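Local coordinates for protein CobC (Shigella flexneri 2a, PDB 6NRU) that probably removes the 5'-phosphate from adenosylcobalamin 5'-phosphate and alpha-ribazole 5'-phosphate, in the assembly of the nucleotide loop of vitamin B12, at residues 82-87 with 125-130; 129-134 with 157-162; 19-24 with 92-97. All blocks are in the same frame, centred on the assembly; numbering follows the deposited sequence.

From the N terminus, residues 19-24 follow helix 15-18 and meet 92-97 in contact 3, closing a 67-residue span. Within that span, after strand 76-78, lies 82-87. Its partner 125-130 comes later, on helix 124-136, so contacts 3 and 1 cross. They touch where F87 meets Y22 and where E84 packs on the backbone of G24. Contact 2 takes up the same helix at Q129 and R130, where contact 1 ends, and joins it to helix 153-163. L158 of contact 2 packs on F127 and S128 of contact 1. Together they tie the surface segments of contact 3, through the loop carrying E84, to helix 124-136 and, through it, helix 153-163, which packs on the central sheet.

Contact 1 of 3, residues 82-87 with 125-130; sequences LNEMFF and QAFSQR
The irregular segment 82-87 passes helix 125-130 most closely at M85 and F127, whose CA atoms are 6.0 Å apart. M85 is a selenomethionine, and its side chain crosses that of F127 at about a right angle. CG of F127 is anti to the backbone N (chi1 171°), which carries the ring out to the loop. M85 CB lies 3.7 Å from F127 CD1. The SE atom of M85 stands obliquely to the F127 ring, 4.8 Å from its centroid, a Met-aromatic contact. At the ring edge, N83 O lies in the plane, 3.7 Å from F127 CE1. R130 reaches the same carbonyl, but its NH2 is modelled too close for that pairing to be trusted. Its NH1 has a sounder partner in E122, a salt bridge. E84, the probable proton donor/acceptor, turns OE1 back to take the N-H of M85 at 2.8 Å, which helps to fix the carboxylate. N83 OD1 is held by E57 N. Behind the contact, F127 rests on V155 and L158 of helix 153-163, and L82 also packs on V155. The loop that follows strand 76-78 thus packs on helix 124-136, and L82 also reaches helix 153-163.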
loop_
_atom_site.group_PDB
_atom_site.type_symbol
_atom_site.label_atom_id
_atom_site.label_comp_id
_atom_site.label_asym_id
_atom_site.label_seq_id
_atom_site.Cartn_x
_atom_site.Cartn_y
_atom_site.Cartn_z
ATOM N N LEU A 82 7.341 3.212 1.137
ATOM C CA LEU A 82 5.933 2.859 1.005
ATOM C C LEU A 82 5.391 3.087 -0.398
ATOM O O LEU A 82 4.203 2.836 -0.632
ATOM C CB LEU A 82 5.095 3.655 2.012
ATOM C CG LEU A 82 5.285 3.301 3.490
ATOM C CD1 LEU A 82 4.544 4.272 4.393
ATOM C CD2 LEU A 82 4.840 1.873 3.760
ATOM N N ASN A 83 6.222 3.546 -1.330
ATOM C CA ASN A 83 5.764 3.839 -2.678
ATOM C C ASN A 83 5.376 2.570 -3.424
ATOM O O ASN A 83 5.890 1.481 -3.159
ATOM C CB ASN A 83 6.849 4.563 -3.472
ATOM C CG ASN A 83 7.049 5.981 -3.017
ATOM O OD1 ASN A 83 6.251 6.513 -2.247
ATOM N ND2 ASN A 83 8.116 6.611 -3.494
ATOM N N GLU A 84 4.465 2.731 -4.379
ATOM C CA GLU A 84 4.165 1.662 -5.316
ATOM C C GLU A 84 5.424 1.285 -6.089
ATOM O O GLU A 84 6.358 2.080 -6.226
ATOM C CB GLU A 84 3.054 2.106 -6.275
ATOM C CG GLU A 84 2.566 1.051 -7.260
ATOM C CD GLU A 84 2.097 -0.220 -6.580
ATOM O OE1 GLU A 84 2.925 -1.132 -6.375
ATOM O OE2 GLU A 84 0.897 -0.308 -6.251
HETATM N N MSE A 85 5.457 0.046 -6.569
HETATM C CA MSE A 85 6.526 -0.406 -7.443
HETATM C C MSE A 85 6.602 0.492 -8.669
HETATM O O MSE A 85 5.572 0.919 -9.191
HETATM C CB MSE A 85 6.293 -1.855 -7.860
HETATM C CG MSE A 85 7.552 -2.609 -8.227
HETATM SE SE MSE A 85 7.176 -4.484 -8.610
HETATM C CE MSE A 85 6.978 -4.360 -10.543
ATOM N N PHE A 86 7.816 0.791 -9.123
ATOM C CA PHE A 86 8.017 1.628 -10.302
ATOM C C PHE A 86 8.048 0.738 -11.542
ATOM O O PHE A 86 8.996 -0.028 -11.744
ATOM C CB PHE A 86 9.301 2.442 -10.174
ATOM C CG PHE A 86 9.621 3.250 -11.394
ATOM C CD1 PHE A 86 8.729 4.200 -11.864
ATOM C CD2 PHE A 86 10.809 3.059 -12.077
ATOM C CE1 PHE A 86 9.016 4.944 -12.988
ATOM C CE2 PHE A 86 11.102 3.802 -13.203
ATOM C CZ PHE A 86 10.204 4.744 -13.658
ATOM N N PHE A 87 7.015 0.843 -12.376
ATOM C CA PHE A 87 6.873 -0.014 -13.546
ATOM C C PHE A 87 7.564 0.539 -14.788
ATOM O O PHE A 87 7.483 -0.083 -15.851
ATOM C CB PHE A 87 5.388 -0.252 -13.840
ATOM C CG PHE A 87 4.802 -1.429 -13.107
ATOM C CD1 PHE A 87 4.994 -2.720 -13.576
ATOM C CD2 PHE A 87 4.057 -1.243 -11.952
ATOM C CE1 PHE A 87 4.454 -3.806 -12.905
ATOM C CE2 PHE A 87 3.516 -2.324 -11.275
ATOM C CZ PHE A 87 3.714 -3.606 -11.752
ATOM N N GLN A 125 12.485 -7.712 -6.760
ATOM C CA GLN A 125 13.566 -7.864 -5.794
ATOM C C GLN A 125 13.902 -6.531 -5.134
ATOM O O GLN A 125 14.030 -6.449 -3.908
ATOM C CB GLN A 125 14.797 -8.466 -6.476
ATOM C CG GLN A 125 14.565 -9.862 -7.041
ATOM C CD GLN A 125 14.043 -10.836 -5.999
ATOM O OE1 GLN A 125 14.502 -10.847 -4.856
ATOM N NE2 GLN A 125 13.073 -11.657 -6.388
ATOM N N ALA A 126 14.039 -5.469 -5.932
ATOM C CA ALA A 126 14.295 -4.151 -5.359
ATOM C C ALA A 126 13.089 -3.644 -4.580
ATOM O O ALA A 126 13.241 -3.003 -3.534
ATOM C CB ALA A 126 14.676 -3.162 -6.459
ATOM N N PHE A 127 11.882 -3.924 -5.076
ATOM C CA PHE A 127 10.671 -3.495 -4.383
ATOM C C PHE A 127 10.538 -4.189 -3.032
ATOM O O PHE A 127 10.270 -3.543 -2.012
ATOM C CB PHE A 127 9.453 -3.771 -5.265
ATOM C CG PHE A 127 8.134 -3.558 -4.579
ATOM C CD1 PHE A 127 7.612 -2.282 -4.430
ATOM C CD2 PHE A 127 7.402 -4.639 -4.102
ATOM C CE1 PHE A 127 6.392 -2.084 -3.807
ATOM C CE2 PHE A 127 6.180 -4.450 -3.478
ATOM C CZ PHE A 127 5.675 -3.172 -3.330
ATOM N N SER A 128 10.735 -5.510 -3.004
ATOM C CA SER A 128 10.599 -6.244 -1.749
ATOM C C SER A 128 11.719 -5.908 -0.773
ATOM O O SER A 128 11.532 -6.027 0.442
ATOM C CB SER A 128 10.551 -7.751 -2.015
ATOM O OG SER A 128 11.743 -8.214 -2.625
ATOM N N GLN A 129 12.885 -5.490 -1.275
ATOM C CA GLN A 129 13.946 -5.040 -0.380
ATOM C C GLN A 129 13.624 -3.679 0.220
ATOM O O GLN A 129 14.008 -3.399 1.360
ATOM C CB GLN A 129 15.283 -4.986 -1.117
ATOM C CG GLN A 129 15.931 -6.339 -1.350
ATOM C CD GLN A 129 16.891 -6.323 -2.532
ATOM O OE1 GLN A 129 17.101 -5.285 -3.164
ATOM N NE2 GLN A 129 17.476 -7.478 -2.837
ATOM N N ARG A 130 12.932 -2.821 -0.534
ATOM C CA ARG A 130 12.476 -1.544 0.006
ATOM C C ARG A 130 11.552 -1.760 1.195
ATOM O O ARG A 130 11.682 -1.096 2.230
ATOM C CB ARG A 130 11.750 -0.750 -1.078
ATOM C CG ARG A 130 12.514 0.415 -1.657
ATOM C CD ARG A 130 11.735 0.965 -2.830
ATOM N NE ARG A 130 10.301 0.932 -2.551
ATOM C CZ ARG A 130 9.350 0.931 -3.480
ATOM N NH1 ARG A 130 9.669 0.957 -4.767
ATOM N NH2 ARG A 130 8.075 0.902 -3.119
#

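Contact 2 of 3, residues 129-134 with 157-162; sequences QRVERF and SLLIAR. With EDO (1,2-ethanediol), chain Q.
R162, which faces E132 across the contact, grips O1 of a bound 1,2-ethanediol with two nitrogens. R162 NH1 gives a bond of 3.1 Å to that oxygen, and NH2 gives a weak one. The diol is probably from the crystallisation liquor. NH1 also serves M166 O within the protein. E132 comes to the same guanidinium from the neighbouring helix, with OE2 3.6 Å from R162 NE. The salt bridge is electrostatic, since OE2 sits off the plane of the guanidinium and meets none of its hydrogens head-on. Both side chains bend to meet, E132 at chi2 (-81°) and R162 at chi2 and chi3. Beneath this pair the contact is apolar. V131 CB lies 4.2 Å from L158 CD2, and V131 CG1 lies 4.4 Å from L159 CD1. The same methyl, L159 CD1, sits in the plane at the edge of the F134 ring, 3.9 Å from CD2. The axes of 129-134 and 157-162 cross at -61° and come within 10.1 Å. L159 also touches L8 of strand 5-10, so the interface continues onto the central sheet. Apolar packing therefore does most of the joining, and the outer charged pair probably adds an attraction that needs no exact orientation.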
loop_
_atom_site.group_PDB
_atom_site.type_symbol
_atom_site.label_atom_id
_atom_site.label_comp_id
_atom_site.label_asym_id
_atom_site.label_seq_id
_atom_site.Cartn_x
_atom_site.Cartn_y
_atom_site.Cartn_z
ATOM N N GLN A 129 12.885 -5.490 -1.275
ATOM C CA GLN A 129 13.946 -5.040 -0.380
ATOM C C GLN A 129 13.624 -3.679 0.220
ATOM O O GLN A 129 14.008 -3.399 1.360
ATOM C CB GLN A 129 15.283 -4.986 -1.117
ATOM C CG GLN A 129 15.931 -6.339 -1.350
ATOM C CD GLN A 129 16.891 -6.323 -2.532
ATOM O OE1 GLN A 129 17.101 -5.285 -3.164
ATOM N NE2 GLN A 129 17.476 -7.478 -2.837
ATOM N N ARG A 130 12.932 -2.821 -0.534
ATOM C CA ARG A 130 12.476 -1.544 0.006
ATOM C C ARG A 130 11.552 -1.760 1.195
ATOM O O ARG A 130 11.682 -1.096 2.230
ATOM C CB ARG A 130 11.750 -0.750 -1.078
ATOM C CG ARG A 130 12.514 0.415 -1.657
ATOM C CD ARG A 130 11.735 0.965 -2.830
ATOM N NE ARG A 130 10.301 0.932 -2.551
ATOM C CZ ARG A 130 9.350 0.931 -3.480
ATOM N NH1 ARG A 130 9.669 0.957 -4.767
ATOM N NH2 ARG A 130 8.075 0.902 -3.119
ATOM N N VAL A 131 10.597 -2.682 1.052
ATOM C CA VAL A 131 9.664 -2.973 2.135
ATOM C C VAL A 131 10.393 -3.607 3.313
ATOM O O VAL A 131 10.068 -3.347 4.478
ATOM C CB VAL A 131 8.523 -3.866 1.614
ATOM C CG1 VAL A 131 7.655 -4.365 2.758
ATOM C CG2 VAL A 131 7.691 -3.104 0.590
ATOM N N GLU A 132 11.398 -4.437 3.032
ATOM C CA GLU A 132 12.199 -5.013 4.106
ATOM C C GLU A 132 12.918 -3.928 4.900
ATOM O O GLU A 132 13.014 -4.011 6.129
ATOM C CB GLU A 132 13.196 -6.015 3.528
ATOM C CG GLU A 132 12.629 -7.413 3.371
ATOM C CD GLU A 132 12.642 -8.186 4.676
ATOM O OE1 GLU A 132 13.685 -8.797 4.998
ATOM O OE2 GLU A 132 11.612 -8.178 5.386
ATOM N N ARG A 133 13.429 -2.900 4.216
ATOM C CA ARG A 133 14.076 -1.800 4.924
ATOM C C ARG A 133 13.076 -1.037 5.779
ATOM O O ARG A 133 13.402 -0.603 6.890
ATOM C CB ARG A 133 14.757 -0.858 3.931
ATOM C CG ARG A 133 15.859 -1.512 3.117
ATOM C CD ARG A 133 17.034 -0.575 2.899
ATOM N NE ARG A 133 18.191 -1.283 2.361
ATOM C CZ ARG A 133 19.244 -1.648 3.084
ATOM N NH1 ARG A 133 19.289 -1.371 4.380
ATOM N NH2 ARG A 133 20.253 -2.290 2.511
ATOM N N PHE A 134 11.852 -0.863 5.278
ATOM C CA PHE A 134 10.820 -0.217 6.078
ATOM C C PHE A 134 10.509 -1.032 7.324
ATOM O O PHE A 134 10.328 -0.472 8.412
ATOM C CB PHE A 134 9.558 -0.011 5.244
ATOM C CG PHE A 134 8.405 0.534 6.028
ATOM C CD1 PHE A 134 8.345 1.882 6.345
ATOM C CD2 PHE A 134 7.385 -0.297 6.457
ATOM C CE1 PHE A 134 7.287 2.392 7.071
ATOM C CE2 PHE A 134 6.323 0.205 7.184
ATOM C CZ PHE A 134 6.274 1.552 7.490
ATOM N N SER A 157 0.223 -5.645 1.209
ATOM C CA SER A 157 0.095 -7.099 1.198
ATOM C C SER A 157 1.426 -7.768 1.501
ATOM O O SER A 157 1.479 -8.758 2.240
ATOM C CB SER A 157 -0.436 -7.570 -0.151
ATOM O OG SER A 157 0.556 -7.429 -1.147
ATOM N N LEU A 158 2.514 -7.243 0.932
ATOM C CA LEU A 158 3.837 -7.782 1.222
ATOM C C LEU A 158 4.279 -7.441 2.638
ATOM O O LEU A 158 5.013 -8.217 3.263
ATOM C CB LEU A 158 4.851 -7.261 0.207
ATOM C CG LEU A 158 6.290 -7.733 0.403
ATOM C CD1 LEU A 158 6.343 -9.247 0.394
ATOM C CD2 LEU A 158 7.189 -7.152 -0.671
ATOM N N LEU A 159 3.848 -6.291 3.159
ATOM C CA LEU A 159 4.153 -5.955 4.545
ATOM C C LEU A 159 3.551 -6.983 5.490
ATOM O O LEU A 159 4.225 -7.477 6.400
ATOM C CB LEU A 159 3.642 -4.552 4.873
ATOM C CG LEU A 159 3.939 -4.053 6.288
ATOM C CD1 LEU A 159 5.394 -3.654 6.416
ATOM C CD2 LEU A 159 3.033 -2.892 6.650
ATOM N N ILE A 160 2.278 -7.325 5.278
ATOM C CA ILE A 160 1.635 -8.346 6.099
ATOM C C ILE A 160 2.411 -9.653 6.019
ATOM O O ILE A 160 2.750 -10.256 7.043
ATOM C CB ILE A 160 0.170 -8.540 5.671
ATOM C CG1 ILE A 160 -0.631 -7.256 5.882
ATOM C CG2 ILE A 160 -0.461 -9.688 6.446
ATOM C CD1 ILE A 160 -2.042 -7.327 5.338
ATOM N N ALA A 161 2.723 -10.096 4.796
ATOM C CA ALA A 161 3.355 -11.400 4.612
ATOM C C ALA A 161 4.717 -11.468 5.290
ATOM O O ALA A 161 5.037 -12.461 5.952
ATOM C CB ALA A 161 3.484 -11.718 3.122
ATOM N N ARG A 162 5.535 -10.424 5.144
ATOM C CA ARG A 162 6.871 -10.472 5.729
ATOM C C ARG A 162 6.831 -10.335 7.248
ATOM O O ARG A 162 7.668 -10.926 7.943
ATOM C CB ARG A 162 7.754 -9.385 5.119
ATOM C CG ARG A 162 8.047 -9.580 3.645
ATOM C CD ARG A 162 8.678 -10.935 3.379
ATOM N NE ARG A 162 10.041 -11.029 3.893
ATOM C CZ ARG A 162 10.431 -11.877 4.841
ATOM N NH1 ARG A 162 9.557 -12.709 5.393
ATOM N NH2 ARG A 162 11.696 -11.889 5.242
HETATM C C1 EDO Q . 12.037 -14.148 8.437
HETATM O O1 EDO Q . 10.992 -13.216 8.136
HETATM C C2 EDO Q . 13.142 -14.053 7.390
HETATM O O2 EDO Q . 12.692 -14.631 6.157
#

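Contact 3 of 3, residues 19-24 with 92-97; sequences DGLYSG and MRHHRD
The Y22 ring has R93 O at its edge, in the ring plane and 3.3 Å from CD2. An edge-to-face stack joins Y22 to F87. The H94 ring has D19 O in plane at one edge, 3.3 Å from its CD2. G20 O approaches that ring obliquely, and NH1 of R96 lies above one face, near the rim. H94 is the N-cap of helix 95-101: its ND1 accepts a bond from R96 N at 3.2 Å, almost in the ring plane, which helps to set the turn of the imidazole. Two backbone bonds join the segments. Y22 N donates to R93 O at 3.0 Å, nearly straight at 173°, and M92 N donates to Y22 O at 2.8 Å. Beside them L21 CD2 packs against the R93 backbone, 3.5 Å from its carbonyl C. Y22 OH and H95 ND1 both bond to Y106 OH, which ties the pair to helix 103-111. G20 is the C-prime residue of a Schellman motif ending helix 15-18. The S23 side chain comes about 5 Å from that of E84 (nearest atoms) and about 4 Å from a sulfate, probably from the crystallisation liquor, consistent with the rim of a histidine phosphatase phosphate pocket.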
loop_
_atom_site.group_PDB
_atom_site.type_symbol
_atom_site.label_atom_id
_atom_site.label_comp_id
_atom_site.label_asym_id
_atom_site.label_seq_id
_atom_site.Cartn_x
_atom_site.Cartn_y
_atom_site.Cartn_z
ATOM N N ASP A 19 -9.612 1.940 -15.638
ATOM C CA ASP A 19 -9.166 1.610 -16.982
ATOM C C ASP A 19 -8.250 0.395 -17.027
ATOM O O ASP A 19 -7.639 0.136 -18.069
ATOM C CB ASP A 19 -8.471 2.817 -17.606
ATOM C CG ASP A 19 -9.287 4.085 -17.467
ATOM O OD1 ASP A 19 -10.507 3.979 -17.214
ATOM O OD2 ASP A 19 -8.715 5.186 -17.607
ATOM N N GLY A 20 -8.142 -0.353 -15.930
ATOM C CA GLY A 20 -7.346 -1.571 -15.915
ATOM C C GLY A 20 -5.891 -1.377 -16.280
ATOM O O GLY A 20 -5.275 -2.283 -16.852
ATOM N N LEU A 21 -5.322 -0.222 -15.961
ATOM C CA LEU A 21 -3.960 0.102 -16.348
ATOM C C LEU A 21 -2.990 -0.181 -15.209
ATOM O O LEU A 21 -3.367 -0.211 -14.034
ATOM C CB LEU A 21 -3.848 1.571 -16.763
ATOM C CG LEU A 21 -4.747 2.028 -17.912
ATOM C CD1 LEU A 21 -4.684 3.541 -18.071
ATOM C CD2 LEU A 21 -4.363 1.332 -19.209
ATOM N N TYR A 22 -1.732 -0.400 -15.576
ATOM C CA TYR A 22 -0.661 -0.422 -14.593
ATOM C C TYR A 22 -0.467 0.981 -14.038
ATOM O O TYR A 22 -0.388 1.951 -14.798
ATOM C CB TYR A 22 0.629 -0.934 -15.227
ATOM C CG TYR A 22 0.634 -2.426 -15.455
ATOM C CD1 TYR A 22 1.169 -3.287 -14.505
ATOM C CD2 TYR A 22 0.096 -2.977 -16.613
ATOM C CE1 TYR A 22 1.176 -4.652 -14.703
ATOM C CE2 TYR A 22 0.098 -4.343 -16.821
ATOM C CZ TYR A 22 0.639 -5.176 -15.863
ATOM O OH TYR A 22 0.645 -6.538 -16.058
ATOM N N SER A 23 -0.408 1.096 -12.712
ATOM C CA SER A 23 -0.359 2.411 -12.080
ATOM C C SER A 23 1.078 2.857 -11.825
ATOM O O SER A 23 1.553 3.827 -12.428
ATOM C CB SER A 23 -1.163 2.394 -10.778
ATOM O OG SER A 23 -1.711 3.672 -10.517
ATOM N N GLY A 24 1.777 2.159 -10.935
ATOM C CA GLY A 24 3.157 2.514 -10.660
ATOM C C GLY A 24 3.264 3.881 -10.017
ATOM O O GLY A 24 2.420 4.289 -9.211
HETATM N N MSE A 92 0.748 3.482 -16.819
HETATM C CA MSE A 92 -0.396 4.005 -17.567
HETATM C C MSE A 92 -0.635 3.263 -18.879
HETATM O O MSE A 92 -1.039 3.865 -19.874
HETATM C CB MSE A 92 -0.225 5.499 -17.846
HETATM C CG MSE A 92 -0.103 6.337 -16.597
HETATM SE SE MSE A 92 -1.561 5.977 -15.359
HETATM C CE MSE A 92 -2.934 7.139 -16.125
ATOM N N ARG A 93 -0.388 1.954 -18.875
ATOM C CA ARG A 93 -0.586 1.124 -20.051
ATOM C C ARG A 93 -1.258 -0.177 -19.635
ATOM O O ARG A 93 -1.164 -0.610 -18.483
ATOM C CB ARG A 93 0.741 0.859 -20.777
ATOM C CG ARG A 93 1.323 2.106 -21.434
ATOM C CD ARG A 93 2.780 1.932 -21.827
ATOM N NE ARG A 93 2.942 1.043 -22.974
ATOM C CZ ARG A 93 4.109 0.543 -23.370
ATOM N NH1 ARG A 93 5.221 0.846 -22.712
ATOM N NH2 ARG A 93 4.164 -0.263 -24.423
ATOM N N HIS A 94 -1.942 -0.798 -20.591
ATOM C CA HIS A 94 -2.802 -1.939 -20.319
ATOM C C HIS A 94 -2.101 -3.253 -20.645
ATOM O O HIS A 94 -1.187 -3.315 -21.470
ATOM C CB HIS A 94 -4.106 -1.834 -21.115
ATOM C CG HIS A 94 -5.220 -2.669 -20.566
ATOM N ND1 HIS A 94 -5.313 -4.026 -20.786
ATOM C CD2 HIS A 94 -6.297 -2.338 -19.813
ATOM C CE1 HIS A 94 -6.393 -4.497 -20.189
ATOM N NE2 HIS A 94 -7.009 -3.492 -19.593
ATOM N N HIS A 95 -2.571 -4.315 -19.987
ATOM C CA HIS A 95 -1.992 -5.643 -20.164
ATOM C C HIS A 95 -2.077 -6.110 -21.614
ATOM O O HIS A 95 -1.110 -6.667 -22.148
ATOM C CB HIS A 95 -2.700 -6.627 -19.231
ATOM C CG HIS A 95 -2.417 -8.066 -19.528
ATOM N ND1 HIS A 95 -1.219 -8.670 -19.210
ATOM C CD2 HIS A 95 -3.182 -9.026 -20.099
ATOM C CE1 HIS A 95 -1.255 -9.938 -19.581
ATOM N NE2 HIS A 95 -2.436 -10.179 -20.123
ATOM N N ARG A 96 -3.225 -5.906 -22.268
ATOM C CA ARG A 96 -3.369 -6.368 -23.646
ATOM C C ARG A 96 -2.371 -5.677 -24.562
ATOM O O ARG A 96 -1.684 -6.328 -25.356
ATOM C CB ARG A 96 -4.796 -6.140 -24.148
ATOM C CG ARG A 96 -5.864 -6.136 -23.078
ATOM C CD ARG A 96 -7.191 -5.652 -23.648
ATOM N NE ARG A 96 -7.150 -4.236 -24.012
ATOM C CZ ARG A 96 -7.804 -3.274 -23.368
ATOM N NH1 ARG A 96 -8.556 -3.566 -22.316
ATOM N NH2 ARG A 96 -7.706 -2.018 -23.778
ATOM N N ASP A 97 -2.271 -4.352 -24.460
ATOM C CA ASP A 97 -1.371 -3.611 -25.336
ATOM C C ASP A 97 0.090 -3.966 -25.083
ATOM O O ASP A 97 0.903 -3.930 -26.013
ATOM C CB ASP A 97 -1.589 -2.107 -25.160
ATOM C CG ASP A 97 -2.940 -1.651 -25.672
ATOM O OD1 ASP A 97 -3.333 -2.078 -26.780
ATOM O OD2 ASP A 97 -3.607 -0.863 -24.970
#